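Local structure of aminopentol aminotransferase (Sphingopyxis macrogoltabida, 6HBS) at residues G4-E12 with R46-P54; R135-G143 with V165-N173. The protein uses pyridoxal 5'-phosphate to deaminate hydrolysed fumonisin B1 (aminopentol) to its 2-keto form, passing the amino group preferably to pyruvate. One frame throughout, in Å; residues are numbered along the deposited sequence.

Contact 1 (G4-E12 with R46-P54); sequences GTRQKDLRE and RIWDADEQP
The carboxylate of Asp51 closes on the first turn of helix 5-17 and takes two of its backbone N-H groups, one on each oxygen. With CG anti to its carbonyl carbon (chi1 -72°), the group swings to the helix start: Arg6 N reaches OD1 of Asp51 on its syn lone pair at 2.8 Å, and Gln7 N meets OD2 of Asp51 at 2.9 Å, somewhat out of the carboxylate plane. N-H groups of a first helical turn lack acceptors within the helix, so a short acid suits the place, and its negative charge probably gains from the helix dipole.

The Arg6 side chain runs antiparallel to that of Asp51, bends at chi3 (75°) and puts NH1 2.6 Å from Ala50 O, in the carbonyl plane on a lone pair. NH1 also forms a salt bridge to Glu93 of the second subunit.

The small Ala50 lets the turn come close: its CB lies 3.5 Å from Leu10 CD1, a tight contact, and 3.7 Å from Gln7 NE2. Gln7 turns OE1 to the backbone N-H groups of Gln37 and Phe38. Asp49 OD1 accepts Gln53 N at 2.9 Å, bracing the type I turn from Asp49 to Glu52, while OD2 bonds to Tyr55 OH. This turn joins strands 46-49 and 54-57 of the small mixed sheet, so the N-terminal helix rests on a hairpin tip, beside strand 39-43 and against the second subunit.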
loop_
_atom_site.group_PDB
_atom_site.type_symbol
_atom_site.label_atom_id
_atom_site.label_comp_id
_atom_site.label_asym_id
_atom_site.label_seq_id
_atom_site.Cartn_x
_atom_site.Cartn_y
_atom_site.Cartn_z
ATOM N N GLY A 4 -30.122 -7.633 12.825
ATOM C CA GLY A 4 -28.798 -6.987 12.956
ATOM C C GLY A 4 -28.938 -5.507 13.260
ATOM O O GLY A 4 -28.765 -4.684 12.371
ATOM N N THR A 5 -29.251 -5.184 14.522
ATOM C CA THR A 5 -29.473 -3.806 14.978
ATOM C C THR A 5 -28.211 -2.952 14.747
ATOM O O THR A 5 -28.297 -1.839 14.170
ATOM C CB THR A 5 -29.925 -3.782 16.445
ATOM O OG1 THR A 5 -31.281 -4.219 16.446
ATOM C CG2 THR A 5 -29.851 -2.419 17.098
ATOM N N ARG A 6 -27.065 -3.459 15.215
ATOM C CA ARG A 6 -25.785 -2.756 15.109
ATOM C C ARG A 6 -25.409 -2.665 13.629
ATOM O O ARG A 6 -24.996 -1.614 13.180
ATOM C CB ARG A 6 -24.696 -3.398 15.974
ATOM C CG ARG A 6 -24.972 -3.255 17.468
ATOM C CD ARG A 6 -23.793 -3.612 18.366
ATOM N NE ARG A 6 -22.786 -2.556 18.327
ATOM C CZ ARG A 6 -21.522 -2.675 17.880
ATOM N NH1 ARG A 6 -20.985 -3.855 17.575
ATOM N NH2 ARG A 6 -20.785 -1.581 17.778
ATOM N N GLN A 7 -25.619 -3.741 12.870
ATOM C CA GLN A 7 -25.252 -3.750 11.443
ATOM C C GLN A 7 -26.041 -2.676 10.680
ATOM O O GLN A 7 -25.490 -1.973 9.812
ATOM C CB GLN A 7 -25.491 -5.133 10.831
ATOM C CG GLN A 7 -24.834 -5.360 9.482
ATOM C CD GLN A 7 -23.320 -5.387 9.488
ATOM O OE1 GLN A 7 -22.682 -4.831 8.583
ATOM N NE2 GLN A 7 -22.734 -6.044 10.488
ATOM N N LYS A 8 -27.333 -2.573 10.994
ATOM C CA LYS A 8 -28.200 -1.664 10.324
ATOM C C LYS A 8 -27.758 -0.215 10.605
ATOM O O LYS A 8 -27.802 0.627 9.674
ATOM C CB LYS A 8 -29.651 -1.890 10.753
ATOM C CG LYS A 8 -30.614 -0.886 10.143
ATOM C CD LYS A 8 -32.037 -0.997 10.619
ATOM C CE LYS A 8 -32.975 -0.154 9.782
ATOM N NZ LYS A 8 -34.197 0.190 10.542
ATOM N N ASP A 9 -27.442 0.076 11.878
ATOM C CA ASP A 9 -26.969 1.406 12.336
ATOM C C ASP A 9 -25.694 1.768 11.549
ATOM O O ASP A 9 -25.567 2.900 11.035
ATOM C CB ASP A 9 -26.682 1.434 13.844
ATOM C CG ASP A 9 -26.128 2.753 14.386
ATOM O OD1 ASP A 9 -26.805 3.781 14.216
ATOM O OD2 ASP A 9 -24.973 2.748 14.902
ATOM N N LEU A 10 -24.766 0.800 11.489
ATOM C CA LEU A 10 -23.457 0.969 10.890
ATOM C C LEU A 10 -23.609 1.202 9.382
ATOM O O LEU A 10 -22.952 2.065 8.847
ATOM C CB LEU A 10 -22.594 -0.257 11.194
ATOM C CG LEU A 10 -21.960 -0.271 12.582
ATOM C CD1 LEU A 10 -21.372 -1.635 12.895
ATOM C CD2 LEU A 10 -20.884 0.808 12.701
ATOM N N ARG A 11 -24.560 0.521 8.736
ATOM C CA ARG A 11 -24.777 0.703 7.294
ATOM C C ARG A 11 -25.400 2.081 7.002
ATOM O O ARG A 11 -25.024 2.721 6.001
ATOM C CB ARG A 11 -25.641 -0.418 6.718
ATOM C CG ARG A 11 -24.916 -1.738 6.500
ATOM C CD ARG A 11 -25.930 -2.663 5.841
ATOM N NE ARG A 11 -25.425 -4.006 5.595
ATOM C CZ ARG A 11 -24.642 -4.335 4.571
ATOM N NH1 ARG A 11 -24.275 -3.407 3.700
ATOM N NH2 ARG A 11 -24.216 -5.583 4.445
ATOM N N GLU A 12 -26.322 2.548 7.856
ATOM C CA GLU A 12 -26.942 3.890 7.702
ATOM C C GLU A 12 -25.851 4.969 7.799
ATOM O O GLU A 12 -25.874 5.947 7.048
ATOM C CB GLU A 12 -28.015 4.178 8.771
ATOM C CG GLU A 12 -28.773 5.530 8.631
ATOM C CD GLU A 12 -28.287 6.866 9.256
ATOM O OE1 GLU A 12 -27.302 6.909 10.085
ATOM O OE2 GLU A 12 -28.897 7.934 8.902
ATOM N N ARG A 46 -12.522 -18.076 12.937
ATOM C CA ARG A 46 -13.801 -17.469 13.123
ATOM C C ARG A 46 -13.722 -15.940 13.037
ATOM O O ARG A 46 -12.770 -15.332 13.498
ATOM C CB ARG A 46 -14.379 -17.868 14.492
ATOM C CG ARG A 46 -14.986 -19.264 14.511
ATOM C CD ARG A 46 -15.504 -19.686 15.886
ATOM N NE ARG A 46 -16.273 -20.935 15.814
ATOM C CZ ARG A 46 -15.751 -22.120 15.492
ATOM N NH1 ARG A 46 -14.449 -22.244 15.292
ATOM N NH2 ARG A 46 -16.546 -23.166 15.327
ATOM N N ILE A 47 -14.813 -15.347 12.565
ATOM C CA ILE A 47 -15.079 -13.913 12.634
ATOM C C ILE A 47 -16.425 -13.728 13.321
ATOM O O ILE A 47 -17.278 -14.612 13.235
ATOM C CB ILE A 47 -15.104 -13.264 11.237
ATOM C CG1 ILE A 47 -16.189 -13.877 10.344
ATOM C CG2 ILE A 47 -13.738 -13.333 10.612
ATOM C CD1 ILE A 47 -16.083 -13.499 8.859
ATOM N N TRP A 48 -16.614 -12.559 13.942
ATOM C CA TRP A 48 -17.874 -12.136 14.539
ATOM C C TRP A 48 -18.292 -10.808 13.910
ATOM O O TRP A 48 -17.459 -9.883 13.830
ATOM C CB TRP A 48 -17.720 -11.956 16.050
ATOM C CG TRP A 48 -17.593 -13.212 16.864
ATOM C CD1 TRP A 48 -18.582 -13.754 17.628
ATOM C CD2 TRP A 48 -16.435 -14.040 17.067
ATOM N NE1 TRP A 48 -18.135 -14.868 18.269
ATOM C CE2 TRP A 48 -16.824 -15.076 17.946
ATOM C CE3 TRP A 48 -15.132 -14.048 16.579
ATOM C CZ2 TRP A 48 -15.969 -16.101 18.322
ATOM C CZ3 TRP A 48 -14.271 -15.054 16.960
ATOM C CH2 TRP A 48 -14.684 -16.068 17.832
ATOM N N ASP A 49 -19.547 -10.720 13.480
ATOM C CA ASP A 49 -20.084 -9.518 12.884
ATOM C C ASP A 49 -20.359 -8.500 13.995
ATOM O O ASP A 49 -20.114 -8.800 15.202
ATOM C CB ASP A 49 -21.296 -9.827 12.007
ATOM C CG ASP A 49 -22.530 -10.375 12.714
ATOM O OD1 ASP A 49 -22.667 -10.197 13.962
ATOM O OD2 ASP A 49 -23.344 -10.955 11.999
ATOM N N ALA A 50 -20.819 -7.296 13.601
ATOM C CA ALA A 50 -21.053 -6.189 14.559
ATOM C C ALA A 50 -22.062 -6.608 15.650
ATOM O O ALA A 50 -22.036 -6.047 16.723
ATOM C CB ALA A 50 -21.560 -4.974 13.837
ATOM N N ASP A 51 -22.971 -7.539 15.328
ATOM C CA ASP A 51 -24.047 -7.998 16.244
ATOM C C ASP A 51 -23.641 -9.270 16.986
ATOM O O ASP A 51 -24.497 -9.930 17.566
ATOM C CB ASP A 51 -25.368 -8.160 15.482
ATOM C CG ASP A 51 -25.980 -6.827 15.095
ATOM O OD1 ASP A 51 -26.498 -6.136 15.992
ATOM O OD2 ASP A 51 -25.900 -6.453 13.897
ATOM N N GLU A 52 -22.343 -9.596 16.964
ATOM C CA GLU A 52 -21.701 -10.654 17.734
ATOM C C GLU A 52 -22.136 -12.059 17.280
ATOM O O GLU A 52 -22.001 -13.019 18.042
ATOM C CB GLU A 52 -21.964 -10.469 19.231
ATOM C CG GLU A 52 -20.805 -10.949 20.084
ATOM C CD GLU A 52 -19.528 -10.135 19.950
ATOM O OE1 GLU A 52 -19.575 -9.087 19.300
ATOM O OE2 GLU A 52 -18.505 -10.555 20.484
ATOM N N GLN A 53 -22.596 -12.199 16.035
ATOM C CA GLN A 53 -22.851 -13.522 15.442
ATOM C C GLN A 53 -21.524 -14.077 14.939
ATOM O O GLN A 53 -20.828 -13.413 14.145
ATOM C CB GLN A 53 -23.864 -13.474 14.295
ATOM C CG GLN A 53 -25.161 -12.726 14.600
ATOM C CD GLN A 53 -26.078 -13.325 15.652
ATOM O OE1 GLN A 53 -25.752 -14.294 16.346
ATOM N NE2 GLN A 53 -27.258 -12.731 15.783
ATOM N N PRO A 54 -21.152 -15.314 15.345
ATOM C CA PRO A 54 -19.923 -15.950 14.885
ATOM C C PRO A 54 -20.120 -16.680 13.548
ATOM O O PRO A 54 -21.207 -17.190 13.268
ATOM C CB PRO A 54 -19.601 -16.940 16.018
ATOM C CG PRO A 54 -20.957 -17.359 16.515
ATOM C CD PRO A 54 -21.833 -16.131 16.368
#

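Contact 2 (R135-G143 with V165-N173); sequences RKTILCAKG and VHVAYYTYN
Tyr170 lays its ring against the backbone of strand 137-141, one face over Ala141, whose CA sits 3.8 Å above the ring centre. The two strands are parallel neighbours in the seven-stranded mixed sheet of the large domain of this fold-type I aminotransferase, with 167-170 outermost within the chain. Five backbone hydrogen bonds join them, from Ile138 N to His166 O at 3.0 Å through to Lys142 N to Tyr170 O at 2.9 Å.

With chi1 at 63°, CG of Tyr170 lies between its backbone N and carbonyl carbon, which folds the ring back over the neighbouring strand; its OH bonds to Phe193 O of strand 189-194, on the far side of 137-141. A leucine in its place would probably leave Phe193 O without this donor and Ala141, small enough to lie under the ring, without its aromatic cover. On the sheet face that carries Tyr170, Leu139 CD2 packs on Ala168 CB at 3.7 Å, with helix 175-184 against Leu139 and Tyr170. On the opposite face Cys140 SG meets Val167 CG1 at 4.1 Å.

At the start of the strands, beside the second subunit, the extended Lys136 chain crosses the His166 ring, CD 3.7 Å from its centroid, a CH-pi contact. Thr137 OG1, hydrogen-bonded to Asp188 OD2, also takes a water at 2.7 Å that lies in the ring plane of His166, 2.8 Å from ND1.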
loop_
_atom_site.group_PDB
_atom_site.type_symbol
_atom_site.label_atom_id
_atom_site.label_comp_id
_atom_site.label_asym_id
_atom_site.label_seq_id
_atom_site.Cartn_x
_atom_site.Cartn_y
_atom_site.Cartn_z
ATOM N N ARG A 135 11.545 -3.040 -23.955
ATOM C CA ARG A 135 10.357 -3.309 -24.766
ATOM C C ARG A 135 9.102 -2.866 -24.019
ATOM O O ARG A 135 9.142 -2.536 -22.810
ATOM C CB ARG A 135 10.227 -4.795 -25.100
ATOM C CG ARG A 135 11.424 -5.346 -25.851
ATOM C CD ARG A 135 11.419 -6.854 -25.763
ATOM N NE ARG A 135 12.671 -7.453 -26.187
ATOM C CZ ARG A 135 13.054 -8.680 -25.890
ATOM N NH1 ARG A 135 14.259 -9.076 -26.257
ATOM N NH2 ARG A 135 12.245 -9.505 -25.238
ATOM N N LYS A 136 7.977 -2.861 -24.731
ATOM C CA LYS A 136 6.782 -2.239 -24.207
ATOM C C LYS A 136 5.725 -3.249 -23.741
ATOM O O LYS A 136 4.971 -2.921 -22.802
ATOM C CB LYS A 136 6.160 -1.327 -25.259
ATOM C CG LYS A 136 7.012 -0.131 -25.641
ATOM C CD LYS A 136 6.312 0.747 -26.622
ATOM C CE LYS A 136 7.124 1.950 -27.029
ATOM N NZ LYS A 136 6.359 2.773 -27.992
ATOM N N THR A 137 5.608 -4.412 -24.412
ATOM C CA THR A 137 4.366 -5.181 -24.317
ATOM C C THR A 137 4.395 -6.112 -23.100
ATOM O O THR A 137 5.302 -6.924 -22.911
ATOM C CB THR A 137 4.023 -5.935 -25.615
ATOM O OG1 THR A 137 3.920 -4.984 -26.687
ATOM C CG2 THR A 137 2.711 -6.684 -25.481
ATOM N N ILE A 138 3.338 -6.004 -22.303
ATOM C CA ILE A 138 3.106 -6.900 -21.170
ATOM C C ILE A 138 1.966 -7.862 -21.543
ATOM O O ILE A 138 0.885 -7.422 -21.899
ATOM C CB ILE A 138 2.776 -6.080 -19.905
ATOM C CG1 ILE A 138 3.942 -5.169 -19.527
ATOM C CG2 ILE A 138 2.374 -6.993 -18.762
ATOM C CD1 ILE A 138 5.145 -5.864 -18.960
ATOM N N LEU A 139 2.229 -9.165 -21.472
ATOM C CA LEU A 139 1.180 -10.155 -21.800
ATOM C C LEU A 139 0.475 -10.633 -20.524
ATOM O O LEU A 139 1.131 -11.184 -19.635
ATOM C CB LEU A 139 1.811 -11.336 -22.533
ATOM C CG LEU A 139 2.422 -11.014 -23.902
ATOM C CD1 LEU A 139 2.953 -12.273 -24.576
ATOM C CD2 LEU A 139 1.440 -10.261 -24.770
ATOM N N CYS A 140 -0.853 -10.497 -20.483
ATOM C CA CYS A 140 -1.659 -11.004 -19.361
ATOM C C CYS A 140 -2.783 -11.882 -19.932
ATOM O O CYS A 140 -3.153 -11.748 -21.100
ATOM C CB CYS A 140 -2.245 -9.854 -18.543
ATOM S SG CYS A 140 -0.953 -8.796 -17.832
ATOM N N ALA A 141 -3.274 -12.811 -19.111
ATOM C CA ALA A 141 -4.411 -13.651 -19.454
ATOM C C ALA A 141 -5.681 -12.805 -19.403
ATOM O O ALA A 141 -5.849 -12.007 -18.466
ATOM C CB ALA A 141 -4.483 -14.796 -18.470
ATOM N N LYS A 142 -6.584 -12.984 -20.387
ATOM C CA LYS A 142 -7.893 -12.359 -20.371
ATOM C C LYS A 142 -8.598 -12.685 -19.049
ATOM O O LYS A 142 -8.652 -13.852 -18.649
ATOM C CB LYS A 142 -8.816 -12.908 -21.465
ATOM C CG LYS A 142 -8.471 -12.486 -22.874
ATOM C CD LYS A 142 -9.266 -13.234 -23.957
ATOM C CE LYS A 142 -8.728 -12.975 -25.355
ATOM N NZ LYS A 142 -7.474 -13.737 -25.606
ATOM N N GLY A 143 -9.088 -11.644 -18.383
ATOM C CA GLY A 143 -9.838 -11.733 -17.123
ATOM C C GLY A 143 -8.969 -12.026 -15.898
ATOM O O GLY A 143 -9.509 -12.228 -14.840
ATOM N N VAL A 165 -2.447 0.553 -23.163
ATOM C CA VAL A 165 -2.302 0.388 -24.609
ATOM C C VAL A 165 -1.211 -0.650 -24.909
ATOM O O VAL A 165 -1.251 -1.282 -25.950
ATOM C CB VAL A 165 -2.037 1.745 -25.319
ATOM C CG1 VAL A 165 -0.723 2.396 -24.896
ATOM C CG2 VAL A 165 -2.092 1.604 -26.847
ATOM N N HIS A 166 -0.243 -0.834 -23.997
ATOM C CA HIS A 166 0.850 -1.785 -24.206
ATOM C C HIS A 166 0.704 -2.996 -23.274
ATOM O O HIS A 166 1.681 -3.586 -22.896
ATOM C CB HIS A 166 2.213 -1.084 -24.073
ATOM C CG HIS A 166 2.486 -0.176 -25.225
ATOM N ND1 HIS A 166 2.561 -0.662 -26.531
ATOM C CD2 HIS A 166 2.619 1.166 -25.301
ATOM C CE1 HIS A 166 2.766 0.366 -27.354
ATOM N NE2 HIS A 166 2.791 1.495 -26.629
ATOM N N VAL A 167 -0.530 -3.353 -22.943
ATOM C CA VAL A 167 -0.874 -4.638 -22.339
ATOM C C VAL A 167 -1.650 -5.411 -23.403
ATOM O O VAL A 167 -2.578 -4.863 -23.960
ATOM C CB VAL A 167 -1.741 -4.475 -21.075
ATOM C CG1 VAL A 167 -2.043 -5.820 -20.413
ATOM C CG2 VAL A 167 -1.092 -3.486 -20.107
ATOM N N ALA A 168 -1.236 -6.640 -23.669
ATOM C CA ALA A 168 -1.929 -7.508 -24.617
ATOM C C ALA A 168 -2.283 -8.822 -23.919
ATOM O O ALA A 168 -1.713 -9.138 -22.894
ATOM C CB ALA A 168 -1.088 -7.741 -25.854
ATOM N N TYR A 169 -3.191 -9.597 -24.527
ATOM C CA TYR A 169 -3.884 -10.656 -23.794
ATOM C C TYR A 169 -3.750 -11.975 -24.542
ATOM O O TYR A 169 -3.604 -11.997 -25.792
ATOM C CB TYR A 169 -5.325 -10.249 -23.521
ATOM C CG TYR A 169 -5.451 -8.966 -22.733
ATOM C CD1 TYR A 169 -5.262 -8.933 -21.357
ATOM C CD2 TYR A 169 -5.696 -7.766 -23.379
ATOM C CE1 TYR A 169 -5.350 -7.741 -20.646
ATOM C CE2 TYR A 169 -5.772 -6.567 -22.687
ATOM C CZ TYR A 169 -5.613 -6.554 -21.314
ATOM O OH TYR A 169 -5.683 -5.363 -20.649
ATOM N N TYR A 170 -3.757 -13.056 -23.757
ATOM C CA TYR A 170 -3.812 -14.426 -24.234
ATOM C C TYR A 170 -4.884 -15.155 -23.406
ATOM O O TYR A 170 -5.334 -14.642 -22.384
ATOM C CB TYR A 170 -2.445 -15.112 -24.129
ATOM C CG TYR A 170 -1.933 -15.255 -22.710
ATOM C CD1 TYR A 170 -1.170 -14.266 -22.097
ATOM C CD2 TYR A 170 -2.252 -16.360 -21.954
ATOM C CE1 TYR A 170 -0.729 -14.391 -20.786
ATOM C CE2 TYR A 170 -1.813 -16.513 -20.649
ATOM C CZ TYR A 170 -1.053 -15.524 -20.052
ATOM O OH TYR A 170 -0.674 -15.685 -18.732
ATOM N N THR A 171 -5.286 -16.345 -23.856
ATOM C CA THR A 171 -6.244 -17.211 -23.096
ATOM C C THR A 171 -5.466 -18.079 -22.113
ATOM O O THR A 171 -4.561 -18.811 -22.493
ATOM C CB THR A 171 -7.067 -18.097 -24.039
ATOM O OG1 THR A 171 -7.723 -17.170 -24.884
ATOM C CG2 THR A 171 -8.075 -18.976 -23.326
ATOM N N TYR A 172 -5.829 -18.000 -20.831
ATOM C CA TYR A 172 -5.160 -18.775 -19.813
ATOM C C TYR A 172 -5.250 -20.255 -20.180
ATOM O O TYR A 172 -6.312 -20.695 -20.592
ATOM C CB TYR A 172 -5.776 -18.544 -18.418
ATOM C CG TYR A 172 -4.916 -19.103 -17.310
ATOM C CD1 TYR A 172 -3.815 -18.398 -16.832
ATOM C CD2 TYR A 172 -5.171 -20.345 -16.756
ATOM C CE1 TYR A 172 -3.006 -18.903 -15.825
ATOM C CE2 TYR A 172 -4.380 -20.853 -15.737
ATOM C CZ TYR A 172 -3.304 -20.125 -15.255
ATOM O OH TYR A 172 -2.491 -20.658 -14.302
ATOM N N ASN A 173 -4.151 -21.003 -19.963
ATOM C CA ASN A 173 -4.086 -22.437 -20.137
ATOM C C ASN A 173 -4.118 -22.824 -21.624
ATOM O O ASN A 173 -4.322 -23.996 -21.932
ATOM C CB ASN A 173 -5.158 -23.200 -19.336
ATOM C CG ASN A 173 -4.591 -23.755 -18.042
ATOM O OD1 ASN A 173 -3.375 -23.851 -17.916
ATOM N ND2 ASN A 173 -5.449 -24.150 -17.107
HETATM O O HOH W 1 1.958 -3.205 -27.414
HETATM O O HOH W 2 -7.981 -16.205 -20.048
HETATM O O HOH W 3 -5.492 -13.627 -27.427
#

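How the contacts relate
Contact 1 comes first along the chain and closes before contact 2 opens. Their centres are 42 Å apart, on opposite sides of the chain's centre, and their nearest atoms about 25 Å apart. They share no sheet: contact 1 sets helix 5-17 on the hairpin of strands 46-49 and 54-57 in the small four-stranded sheet, whereas contact 2 forms one margin of the seven-stranded sheet, whose strand 226-230 ends at Asp230 of the cofactor pocket. Both lie away from that pocket, yet both touch the second subunit, contact 1 through Glu93 and contact 2 through Leu160 and Ser162 of that copy. The dimer interface thus reaches both of these distant regions of the chain.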